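Uncharacterized protein (Bacillus cereus, PDB 5F2H) is of unknown function but belongs to the alpha/beta hydrolase superfamily and is probably a hydrolase. Local coordinates at residues L154-T159 with L303-I308; S201-G206 with K309-K314; Q46-K51 with I73-W78. All coordinates share one frame; numbering follows the deposited sequence.

Interaction 1 of 3, residues L154-T159 with L303-I308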
# COMPACT_ATOMS: atom_id res chain seq x y z
N LEU B 154 -9.56 1.08 7.63
CA LEU B 154 -9.12 0.04 6.70
C LEU B 154 -9.26 0.59 5.27
O LEU B 154 -8.51 0.20 4.37
CB LEU B 154 -9.96 -1.21 6.87
CG LEU B 154 -10.00 -1.84 8.27
CD1 LEU B 154 -10.93 -3.05 8.25
CD2 LEU B 154 -8.62 -2.23 8.76
N ASP B 155 -10.21 1.50 5.09
CA ASP B 155 -10.47 2.14 3.81
C ASP B 155 -9.28 2.99 3.36
O ASP B 155 -9.23 3.44 2.21
CB ASP B 155 -11.71 3.04 3.93
CG ASP B 155 -12.97 2.27 4.33
OD1 ASP B 155 -12.98 1.03 4.18
OD2 ASP B 155 -13.95 2.90 4.77
N GLN B 156 -8.33 3.23 4.27
CA GLN B 156 -7.13 4.02 3.97
C GLN B 156 -5.89 3.15 4.06
O GLN B 156 -4.78 3.63 4.27
CB GLN B 156 -7.05 5.20 4.92
CG GLN B 156 -8.32 6.03 4.95
CD GLN B 156 -8.73 6.60 3.60
OE1 GLN B 156 -7.93 6.66 2.67
NE2 GLN B 156 -9.98 7.06 3.50
N ASP B 157 -6.12 1.85 3.88
CA ASP B 157 -5.08 0.83 3.88
C ASP B 157 -4.35 0.69 5.21
O ASP B 157 -3.17 0.36 5.22
CB ASP B 157 -4.06 1.16 2.77
CG ASP B 157 -3.16 -0.02 2.42
OD1 ASP B 157 -3.36 -1.12 2.98
OD2 ASP B 157 -2.27 0.15 1.56
N TYR B 158 -5.04 0.92 6.32
CA TYR B 158 -4.42 0.81 7.65
C TYR B 158 -4.83 -0.40 8.44
O TYR B 158 -6.01 -0.67 8.60
CB TYR B 158 -4.73 2.02 8.54
CG TYR B 158 -3.92 3.26 8.29
CD1 TYR B 158 -4.31 4.20 7.35
CD2 TYR B 158 -2.77 3.52 9.05
CE1 TYR B 158 -3.56 5.34 7.14
CE2 TYR B 158 -2.01 4.66 8.84
CZ TYR B 158 -2.42 5.56 7.89
OH TYR B 158 -1.67 6.69 7.66
N THR B 159 -3.85 -1.11 8.99
CA THR B 159 -4.09 -2.27 9.84
C THR B 159 -4.52 -1.65 11.16
O THR B 159 -3.85 -0.76 11.67
CB THR B 159 -2.81 -3.09 10.04
OG1 THR B 159 -2.39 -3.62 8.77
CG2 THR B 159 -3.03 -4.23 11.03
N LEU B 303 -14.59 12.39 9.27
CA LEU B 303 -13.53 13.20 9.85
C LEU B 303 -12.26 12.38 9.78
O LEU B 303 -11.21 12.92 9.44
CB LEU B 303 -13.83 13.60 11.28
CG LEU B 303 -15.11 14.41 11.48
CD1 LEU B 303 -15.29 14.73 12.96
CD2 LEU B 303 -15.11 15.68 10.65
N LEU B 304 -12.35 11.08 10.09
CA LEU B 304 -11.17 10.19 10.01
C LEU B 304 -10.54 10.22 8.63
O LEU B 304 -9.33 10.06 8.51
CB LEU B 304 -11.50 8.75 10.36
CG LEU B 304 -11.70 8.32 11.81
CD1 LEU B 304 -12.11 6.86 11.88
CD2 LEU B 304 -10.39 8.53 12.55
N LYS B 305 -11.36 10.37 7.59
CA LYS B 305 -10.85 10.43 6.23
C LYS B 305 -9.96 11.67 6.13
O LYS B 305 -8.78 11.56 5.76
CB LYS B 305 -11.99 10.44 5.21
CG LYS B 305 -11.51 10.38 3.77
CD LYS B 305 -12.64 10.21 2.77
CE LYS B 305 -13.33 8.86 2.95
NZ LYS B 305 -14.38 8.63 1.92
N GLU B 306 -10.51 12.84 6.47
CA GLU B 306 -9.73 14.10 6.45
C GLU B 306 -8.46 14.00 7.28
O GLU B 306 -7.39 14.35 6.84
CB GLU B 306 -10.48 15.29 7.06
CG GLU B 306 -11.58 15.96 6.26
CD GLU B 306 -12.05 17.24 6.97
OE1 GLU B 306 -12.82 18.03 6.38
OE2 GLU B 306 -11.59 17.49 8.11
N ALA B 307 -8.63 13.57 8.52
CA ALA B 307 -7.52 13.43 9.46
C ALA B 307 -6.36 12.68 8.84
O ALA B 307 -5.24 13.15 8.84
CB ALA B 307 -8.00 12.74 10.72
N ILE B 308 -6.64 11.51 8.30
CA ILE B 308 -5.60 10.72 7.69
C ILE B 308 -5.01 11.43 6.47
O ILE B 308 -3.79 11.43 6.28
CB ILE B 308 -6.10 9.31 7.36
CG1 ILE B 308 -6.42 8.58 8.67
CG2 ILE B 308 -5.05 8.52 6.58
CD1 ILE B 308 -6.87 7.15 8.51
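Ile308 and Gln156 carry most of this contact: the CG2 methyl of Ile308 meets Tyr158, and CD1, at the end of its longer branch, touches both Tyr158 and Gln156. Ile308 CG2 lies 3.6 Å from Tyr158 CE1 and 4.0 Å from Tyr158 OH. CD1 spans the gap between the ring and the glutamine: Ile308 CD1 stands 4.0 Å from Tyr158 CE1 and the same distance from Gln156 CG. The isoleucine and tyrosine side chains run past each other in opposite directions, an apolar contact made obliquely to the ring. The isoleucine's chi1 of -65° sets CG1 opposite the carbonyl carbon and leaves CG2 beside it, which lays CG2 on the tyrosine and carries CD1 on to the glutamine.

At the more exposed border the amide of Gln156 crosses the aliphatic part of Lys305 at about a right angle. Gln156 NE2 lies 3.7 Å from Lys305 CG and 3.8 Å from Lys305 CE, packing against methylenes. A bend at chi2 (-59°) turns the glutamine amide toward this chain. Gln156 also braces the tyrosine within its own segment, because its CB sits at the ring edge, in the ring plane.

One shell out, the Tyr158 hydroxyl is hydrogen-bonded to the hydroxyl of Ser201, which ties down the far end of the ring. Asp157 forms a salt bridge with Lys129 of the second subunit.

Strand 158-164 is the outermost strand at one end of the parallel sheet, and Thr159 bonds through its backbone to Lys131 and Phe133 of strand 131-136. Helix 300-313 packs on this sheet: Ile308 reaches Ile203 on strand 202-207, while Leu303 and Ala307 rest on Tyr256 of strand 254-260.

Interaction 2 of 3, residues S201-G206 with K309-K314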
# COMPACT_ATOMS: atom_id res chain seq x y z
N SER B 201 4.04 4.05 7.88
CA SER B 201 3.25 5.05 8.59
C SER B 201 2.54 4.52 9.83
O SER B 201 2.03 3.40 9.82
CB SER B 201 2.21 5.66 7.64
OG SER B 201 1.41 6.63 8.31
N VAL B 202 2.49 5.34 10.88
CA VAL B 202 1.81 4.97 12.14
C VAL B 202 1.03 6.17 12.73
O VAL B 202 1.60 7.23 12.98
CB VAL B 202 2.78 4.44 13.20
CG1 VAL B 202 2.03 4.07 14.47
CG2 VAL B 202 3.54 3.24 12.66
N ILE B 203 -0.26 5.99 12.95
CA ILE B 203 -1.12 7.02 13.50
C ILE B 203 -1.77 6.44 14.74
O ILE B 203 -2.28 5.32 14.68
CB ILE B 203 -2.25 7.38 12.51
CG1 ILE B 203 -1.66 7.92 11.20
CG2 ILE B 203 -3.22 8.38 13.14
CD1 ILE B 203 -2.70 8.28 10.16
N ILE B 204 -1.78 7.19 15.84
CA ILE B 204 -2.45 6.68 17.03
C ILE B 204 -3.63 7.57 17.37
O ILE B 204 -3.53 8.77 17.32
CB ILE B 204 -1.53 6.49 18.24
CG1 ILE B 204 -2.32 5.81 19.37
CG2 ILE B 204 -0.96 7.81 18.71
CD1 ILE B 204 -1.49 5.37 20.54
N GLY B 205 -4.77 6.93 17.61
CA GLY B 205 -6.00 7.62 17.94
C GLY B 205 -6.47 7.17 19.31
O GLY B 205 -6.05 6.12 19.82
N GLY B 206 -7.38 7.95 19.89
CA GLY B 206 -7.93 7.62 21.21
C GLY B 206 -9.16 8.44 21.53
O GLY B 206 -9.43 9.45 20.88
N LYS B 309 -5.87 12.03 5.65
CA LYS B 309 -5.41 12.77 4.47
C LYS B 309 -4.41 13.79 4.95
O LYS B 309 -3.27 13.80 4.52
CB LYS B 309 -6.55 13.48 3.73
CG LYS B 309 -7.46 12.58 2.91
CD LYS B 309 -8.70 13.31 2.43
CE LYS B 309 -8.41 14.58 1.63
NZ LYS B 309 -9.68 15.26 1.28
N TYR B 310 -4.86 14.59 5.90
CA TYR B 310 -4.04 15.63 6.51
C TYR B 310 -2.73 15.09 7.05
O TYR B 310 -1.67 15.51 6.60
CB TYR B 310 -4.84 16.27 7.65
CG TYR B 310 -4.08 17.27 8.48
CD1 TYR B 310 -3.89 18.58 8.04
CD2 TYR B 310 -3.62 16.93 9.74
CE1 TYR B 310 -3.21 19.50 8.82
CE2 TYR B 310 -2.94 17.84 10.54
CZ TYR B 310 -2.74 19.12 10.08
OH TYR B 310 -2.07 20.03 10.87
N ILE B 311 -2.82 14.13 7.96
CA ILE B 311 -1.64 13.53 8.61
C ILE B 311 -0.54 13.03 7.70
O ILE B 311 0.59 13.49 7.79
CB ILE B 311 -2.03 12.40 9.60
CG1 ILE B 311 -2.74 13.02 10.80
CG2 ILE B 311 -0.79 11.65 10.10
CD1 ILE B 311 -3.19 12.02 11.84
N GLU B 312 -0.83 12.11 6.81
CA GLU B 312 0.28 11.69 6.02
C GLU B 312 0.18 11.64 4.52
O GLU B 312 1.19 11.80 3.82
CB GLU B 312 0.61 10.21 6.23
CG GLU B 312 2.03 9.87 5.80
CD GLU B 312 3.08 10.65 6.60
OE1 GLU B 312 2.74 11.26 7.64
OE2 GLU B 312 4.26 10.65 6.20
N ASP B 313 -1.05 11.50 4.03
CA ASP B 313 -1.43 11.70 2.63
C ASP B 313 -0.78 13.03 2.20
O ASP B 313 0.00 13.05 1.24
CB ASP B 313 -2.95 11.53 2.51
CG ASP B 313 -3.47 11.65 1.09
OD1 ASP B 313 -2.66 11.73 0.15
OD2 ASP B 313 -4.70 11.63 0.93
N LYS B 314 -1.07 14.14 2.90
CA LYS B 314 -0.60 15.45 2.45
C LYS B 314 0.92 15.44 2.25
O LYS B 314 1.40 15.71 1.15
CB LYS B 314 -0.95 16.58 3.43
CG LYS B 314 -0.42 17.93 2.94
CD LYS B 314 -0.61 19.08 3.91
CE LYS B 314 0.06 20.33 3.34
NZ LYS B 314 0.00 21.50 4.25
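Ile203 and Ile311 meet tip to tip and supply the apolar part of this buried contact. Two pairs of carbons touch: Ile203 CG2 lies 3.9 Å from Ile311 CD1, and Ile203 CD1 lies 3.9 Å from Ile311 CG2. Both residues have CG1 opposite the carbonyl carbon (chi1 -61° in Ile203 and -69° in Ile311), and this shared torsion brings CG2 of each against the other's CD1. Ile229 on strand 227-231 touches both isoleucines, and Phe133 on strand 131-136 adds to the packing around Ile203.

The polar residues meet only by van der Waals contact. Ser201 OG comes 4.1 Å from Glu312 CG, a methylene of the glutamate, while the serine hydroxyl is hydrogen-bonded to that of Tyr158. The glutamate also touches Asp226.

Backbone hydrogen bonds fix the strand in the sheet. Ser201 and Ile203 pair with strand 131-136 on one side, Val202 and Ile204 with Asp226 and Gly227 on the other. The helix has a wider, pi-type turn at 309-313, with Lys314 N bonded to Lys309 O at 2.8 Å.

Ile203 points toward the helix and its neighbours Val202 and Ile204 point away, Ile204 packing on Ala214 and Ile218 of helix 209-219. The strand is thus covered by helices on both faces, as in the three-layer alpha/beta hydrolase fold, and it leads through Gly206 into a turn with Ser208 and Gly210, a pattern consistent with the family's nucleophile elbow.

Interaction 3 of 3, residues Q46-K51 with I73-W78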
# COMPACT_ATOMS: atom_id res chain seq x y z
N GLN B 46 26.18 -8.04 -28.23
CA GLN B 46 25.65 -7.00 -29.09
C GLN B 46 26.65 -5.88 -29.28
O GLN B 46 26.74 -5.30 -30.37
CB GLN B 46 24.39 -6.44 -28.45
CG GLN B 46 23.64 -5.39 -29.26
CD GLN B 46 23.13 -5.89 -30.61
OE1 GLN B 46 23.89 -6.42 -31.41
NE2 GLN B 46 21.86 -5.60 -30.91
N ILE B 47 27.40 -5.55 -28.22
CA ILE B 47 28.43 -4.50 -28.30
C ILE B 47 29.55 -4.96 -29.23
O ILE B 47 30.04 -4.17 -30.05
CB ILE B 47 28.96 -4.12 -26.92
CG1 ILE B 47 27.84 -3.48 -26.11
CG2 ILE B 47 30.09 -3.10 -27.04
CD1 ILE B 47 28.22 -3.19 -24.68
N TYR B 48 29.98 -6.21 -29.12
CA TYR B 48 31.03 -6.70 -30.01
C TYR B 48 30.58 -6.75 -31.45
O TYR B 48 31.37 -6.45 -32.34
CB TYR B 48 31.56 -8.09 -29.63
CG TYR B 48 32.48 -8.10 -28.43
CD1 TYR B 48 33.82 -7.79 -28.57
CD2 TYR B 48 32.03 -8.48 -27.17
CE1 TYR B 48 34.68 -7.83 -27.50
CE2 TYR B 48 32.88 -8.52 -26.09
CZ TYR B 48 34.21 -8.20 -26.26
OH TYR B 48 35.07 -8.22 -25.19
N ASN B 49 29.34 -7.15 -31.68
CA ASN B 49 28.83 -7.24 -33.03
C ASN B 49 28.99 -5.87 -33.61
O ASN B 49 29.62 -5.72 -34.66
CB ASN B 49 27.38 -7.72 -33.07
CG ASN B 49 26.86 -7.91 -34.48
OD1 ASN B 49 27.62 -7.92 -35.45
ND2 ASN B 49 25.57 -8.12 -34.59
N PHE B 50 28.48 -4.86 -32.92
CA PHE B 50 28.64 -3.48 -33.43
C PHE B 50 30.09 -3.13 -33.73
O PHE B 50 30.39 -2.61 -34.82
CB PHE B 50 28.02 -2.45 -32.49
CG PHE B 50 26.54 -2.26 -32.68
CD1 PHE B 50 25.62 -3.22 -32.29
CD2 PHE B 50 26.06 -1.05 -33.16
CE1 PHE B 50 24.25 -3.02 -32.46
CE2 PHE B 50 24.70 -0.84 -33.31
CZ PHE B 50 23.79 -1.83 -32.97
N LYS B 51 30.99 -3.47 -32.83
CA LYS B 51 32.40 -3.16 -33.05
C LYS B 51 33.02 -3.77 -34.31
O LYS B 51 33.52 -3.05 -35.16
CB LYS B 51 33.27 -3.48 -31.83
CG LYS B 51 32.99 -2.59 -30.63
CD LYS B 51 33.88 -2.91 -29.46
CE LYS B 51 33.58 -1.98 -28.29
NZ LYS B 51 34.50 -2.14 -27.13
N ILE B 73 35.68 -16.50 -29.78
CA ILE B 73 36.64 -17.42 -29.21
C ILE B 73 36.75 -17.24 -27.70
O ILE B 73 36.27 -18.07 -26.93
CB ILE B 73 38.04 -17.25 -29.83
CG1 ILE B 73 37.99 -17.43 -31.35
CG2 ILE B 73 39.03 -18.23 -29.20
CD1 ILE B 73 37.45 -18.77 -31.79
N GLU B 74 37.32 -16.12 -27.30
CA GLU B 74 37.56 -15.82 -25.90
C GLU B 74 36.32 -15.72 -25.03
O GLU B 74 36.27 -16.32 -23.96
CB GLU B 74 38.41 -14.54 -25.79
CG GLU B 74 39.76 -14.61 -26.54
CD GLU B 74 40.70 -15.71 -26.03
OE1 GLU B 74 40.49 -16.24 -24.92
OE2 GLU B 74 41.69 -16.02 -26.73
N LYS B 75 35.31 -14.98 -25.47
CA LYS B 75 34.10 -14.86 -24.66
C LYS B 75 33.01 -15.88 -24.95
O LYS B 75 32.04 -15.96 -24.21
CB LYS B 75 33.59 -13.43 -24.68
CG LYS B 75 34.54 -12.53 -23.92
CD LYS B 75 34.03 -11.10 -23.82
CE LYS B 75 34.88 -10.30 -22.85
NZ LYS B 75 36.32 -10.27 -23.21
N GLY B 76 33.20 -16.68 -25.99
CA GLY B 76 32.24 -17.72 -26.35
C GLY B 76 30.83 -17.32 -26.80
O GLY B 76 29.90 -18.09 -26.59
N PHE B 77 30.65 -16.14 -27.40
CA PHE B 77 29.32 -15.75 -27.85
C PHE B 77 29.09 -16.29 -29.25
O PHE B 77 30.01 -16.81 -29.88
CB PHE B 77 29.14 -14.24 -27.92
CG PHE B 77 29.41 -13.52 -26.63
CD1 PHE B 77 28.64 -13.76 -25.51
CD2 PHE B 77 30.30 -12.46 -26.61
CE1 PHE B 77 28.82 -13.04 -24.35
CE2 PHE B 77 30.50 -11.74 -25.46
CZ PHE B 77 29.76 -12.03 -24.32
N TRP B 78 27.86 -16.15 -29.76
CA TRP B 78 27.54 -16.60 -31.12
C TRP B 78 26.51 -15.66 -31.75
O TRP B 78 25.78 -14.99 -31.03
CB TRP B 78 26.98 -18.04 -31.13
CG TRP B 78 25.66 -18.15 -30.48
CD1 TRP B 78 25.40 -18.47 -29.19
CD2 TRP B 78 24.40 -17.89 -31.09
NE1 TRP B 78 24.04 -18.46 -28.96
CE2 TRP B 78 23.41 -18.08 -30.12
CE3 TRP B 78 24.01 -17.50 -32.38
CZ2 TRP B 78 22.06 -17.89 -30.38
CZ3 TRP B 78 22.68 -17.30 -32.63
CH2 TRP B 78 21.72 -17.51 -31.64
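The hydroxyl of Tyr48 is gripped by two groups: Glu70 OE2 is hydrogen-bonded to it, and Lys75 NZ donates a weak hydrogen bond to Tyr48 OH at 3.1 Å. Lys75 and Glu70 also form a long, weak ion pair, so the phenol joins a small polar cluster at the protein surface. The contact belongs to the all-helical N-terminal domain, whose sequence family is grouped with the TPR clan, and links helix 44-58 to the turn that follows helix 61-74.

The lysine crosses the tyrosine at about a right angle, and its aliphatic part passes obliquely to the ring, with Lys75 CD 3.6 Å from Tyr48 CE2. With a bend at the last torsion (chi4 58°) the end of the chain lies alongside the hydroxyl, CE and NZ equally near it.

Gly76, with positive phi (64°), is the first residue after the helix to leave helical backbone angles. Beyond it the chain brings Phe77 back toward helix 44-58, where the phenylalanine also touches Glu44 and Ala45. Phe77 O is hydrogen-bonded to Arg109 NH1 of helix 97-115, while Trp78 N bonds to Ser171 of the second subunit.

The two aromatic side chains also cross at about a right angle, Phe77 CE2 standing 4.0 Å from Tyr48 CD2. One face of the phenylalanine ring carries the backbone oxygen Lys75 O, 4.2 Å above the plane and over the ring centre.

Overall arrangement
Interactions 1 and 2 are neighbouring parts of one interface, their centres 8 Å apart, made by successive turns of helix 300-313 against the parallel sheet of the alpha/beta hydrolase-like domain. They meet at Tyr158 OH and Ser201 OG, 3.1 Å apart and probably hydrogen-bonded, and at Ile308 CG1, 4.0 Å from Ile203 CD1. Their segments alternate along the chain. The strand segment of interaction 2 ends at Gly206, the first glycine of the presumed nucleophile elbow, which takes no part in the contact itself. Interaction 3 lies in the N-terminal helical domain, its centre about 56 Å from those of the other two and its nearest atoms about 40 Å from interaction 1. Both interactions 1 and 3 touch the second subunit.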